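Local coordinates for cell division control protein 45 cdc45 putative (Entamoeba histolytica, PDB 6CC2) that probably acts in eukaryotic DNA replication as the Cdc45 subunit of the CMG helicase, alongside the MCM2-7 ring and GINS, at residues 478-483 with 522-527. Numbering follows the deposited sequence.
Sequences KTFVIV and TEIHRE. With EDO (1,2-ethanediol), chain G; EDO (1,2-ethanediol), chain D.
Thr-479 donates a hydrogen bond from OG1 to Glu-523 OE2 at 2.7 Å, met on the anti side, 31° out of the carboxylate plane. The glutamate gets there as an almost straight arm, CG anti to the backbone N (chi1 -172°), running past Phe-480 O; its other oxygen, OE1, forms a salt bridge with Lys-477, so both ends of the carboxylate are held.

On the other face of the sheet the side chains are mostly apolar. Ile-524 sets CG1 against Phe-480 CB at 3.7 Å and crosses Ile-482 at a slant, CG2 near its CG1 and CD1 near its CD1. The CB of Ile-482 in turn meets Thr-522 CG2 at 3.6 Å, the two side chains pointing the same way. The OG1 of Thr-522 turns off to Ser-511 O. The Phe-480 ring receives Arg-526 O at its edge, with CE2 3.7 Å from that oxygen. Leu-529 and Tyr-532 of helix 529-537 pack onto this face.

Beneath the side chains, Phe-480 pairs with Ile-524 and Ile-482 with Thr-522 through two backbone bonds each. Where the strand 522-525 gives way to a 3-10 turn, Arg-526 N still reaches Lys-478 O at 3.0 Å. A water donates to that same oxygen and to Glu-527 OE1 and also meets His-525 ND1, whose ring has a 1,2-ethanediol carbon over one face.

Lys-478 and Thr-479 form a G1 bulge opposite Asp-474, where strand 468-474 turns into 479-485. The whole is an antiparallel pairing inside a mixed beta sheet, with the C-terminal helix packed across its apolar face.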
# COMPACT_ATOMS: atom_id res chain seq x y z
N LYS A 478 -14.47 -29.07 3.01
CA LYS A 478 -15.90 -28.97 2.74
C LYS A 478 -16.44 -27.60 3.14
O LYS A 478 -17.52 -27.49 3.72
CB LYS A 478 -16.66 -30.10 3.46
CG LYS A 478 -16.07 -31.48 3.27
CD LYS A 478 -16.08 -31.90 1.81
CE LYS A 478 -15.60 -33.33 1.61
NZ LYS A 478 -14.12 -33.46 1.74
N THR A 479 -15.69 -26.55 2.82
CA THR A 479 -16.02 -25.20 3.21
C THR A 479 -15.76 -24.25 2.05
O THR A 479 -15.10 -24.60 1.06
CB THR A 479 -15.18 -24.72 4.40
OG1 THR A 479 -13.79 -24.73 4.03
CG2 THR A 479 -15.39 -25.62 5.63
N PHE A 480 -16.29 -23.05 2.18
CA PHE A 480 -15.80 -21.89 1.43
C PHE A 480 -15.04 -20.99 2.39
O PHE A 480 -15.54 -20.66 3.48
CB PHE A 480 -16.93 -21.08 0.80
CG PHE A 480 -17.53 -21.72 -0.44
CD1 PHE A 480 -16.95 -21.52 -1.67
CD2 PHE A 480 -18.65 -22.54 -0.35
CE1 PHE A 480 -17.47 -22.11 -2.79
CE2 PHE A 480 -19.18 -23.13 -1.48
CZ PHE A 480 -18.60 -22.92 -2.69
N VAL A 481 -13.82 -20.60 1.99
CA VAL A 481 -13.14 -19.49 2.62
C VAL A 481 -13.77 -18.22 2.09
O VAL A 481 -13.94 -18.08 0.88
CB VAL A 481 -11.63 -19.54 2.34
CG1 VAL A 481 -10.92 -18.40 3.03
CG2 VAL A 481 -11.07 -20.86 2.82
N ILE A 482 -14.16 -17.31 2.99
CA ILE A 482 -14.82 -16.06 2.61
C ILE A 482 -13.90 -14.91 2.99
O ILE A 482 -13.53 -14.75 4.17
CB ILE A 482 -16.17 -15.88 3.32
CG1 ILE A 482 -17.02 -17.14 3.24
CG2 ILE A 482 -16.90 -14.66 2.71
CD1 ILE A 482 -17.45 -17.48 1.88
N VAL A 483 -13.52 -14.10 2.01
CA VAL A 483 -12.71 -12.91 2.25
C VAL A 483 -13.52 -11.69 1.85
O VAL A 483 -14.13 -11.66 0.77
CB VAL A 483 -11.39 -12.97 1.46
CG1 VAL A 483 -10.68 -11.62 1.54
CG2 VAL A 483 -10.51 -14.09 1.99
N THR A 522 -13.54 -15.18 6.94
CA THR A 522 -14.36 -16.15 7.67
C THR A 522 -14.44 -17.41 6.82
O THR A 522 -13.74 -17.54 5.81
CB THR A 522 -15.73 -15.56 8.03
OG1 THR A 522 -16.45 -16.51 8.86
CG2 THR A 522 -16.56 -15.26 6.81
N GLU A 523 -15.29 -18.34 7.21
CA GLU A 523 -15.39 -19.63 6.53
C GLU A 523 -16.78 -20.19 6.79
O GLU A 523 -17.30 -20.07 7.89
CB GLU A 523 -14.31 -20.58 7.06
CG GLU A 523 -14.18 -21.89 6.32
CD GLU A 523 -12.96 -22.68 6.76
OE1 GLU A 523 -12.59 -22.58 7.95
OE2 GLU A 523 -12.37 -23.40 5.92
N ILE A 524 -17.36 -20.81 5.76
CA ILE A 524 -18.68 -21.40 5.88
C ILE A 524 -18.63 -22.84 5.40
O ILE A 524 -17.76 -23.23 4.63
CB ILE A 524 -19.73 -20.61 5.06
CG1 ILE A 524 -19.41 -20.70 3.56
CG2 ILE A 524 -19.77 -19.16 5.49
CD1 ILE A 524 -20.50 -20.12 2.68
N HIS A 525 -19.61 -23.63 5.86
CA HIS A 525 -19.82 -24.95 5.28
C HIS A 525 -20.23 -24.79 3.82
O HIS A 525 -21.02 -23.90 3.48
CB HIS A 525 -20.89 -25.72 6.03
CG HIS A 525 -20.52 -26.03 7.45
ND1 HIS A 525 -19.51 -26.91 7.78
CD2 HIS A 525 -21.03 -25.57 8.62
CE1 HIS A 525 -19.40 -26.98 9.10
NE2 HIS A 525 -20.31 -26.17 9.63
N ARG A 526 -19.70 -25.65 2.96
CA ARG A 526 -19.97 -25.51 1.53
C ARG A 526 -21.46 -25.48 1.26
O ARG A 526 -21.93 -24.66 0.46
CB ARG A 526 -19.31 -26.65 0.73
CG ARG A 526 -20.08 -27.07 -0.54
CD ARG A 526 -19.26 -27.08 -1.83
NE ARG A 526 -18.48 -28.30 -2.00
CZ ARG A 526 -18.16 -28.85 -3.18
NH1 ARG A 526 -18.56 -28.30 -4.31
NH2 ARG A 526 -17.45 -29.95 -3.19
N GLU A 527 -22.22 -26.37 1.89
CA GLU A 527 -23.64 -26.47 1.62
C GLU A 527 -24.41 -25.21 1.98
O GLU A 527 -25.57 -25.07 1.57
CB GLU A 527 -24.22 -27.67 2.36
CG GLU A 527 -24.00 -27.67 3.87
CD GLU A 527 -22.79 -28.49 4.28
OE1 GLU A 527 -21.69 -28.31 3.69
OE2 GLU A 527 -22.94 -29.33 5.20
C1 EDO G . -17.76 -23.97 9.27
O1 EDO G . -17.78 -22.59 9.67
C2 EDO G . -16.35 -24.37 8.85
O2 EDO G . -15.44 -24.12 9.92
C1 EDO D . -22.57 -21.57 7.88
O1 EDO D . -21.54 -22.47 7.50
C2 EDO D . -22.58 -20.46 6.86
O2 EDO D . -23.70 -19.72 6.98
O HOH W 1 -19.15 -28.86 5.47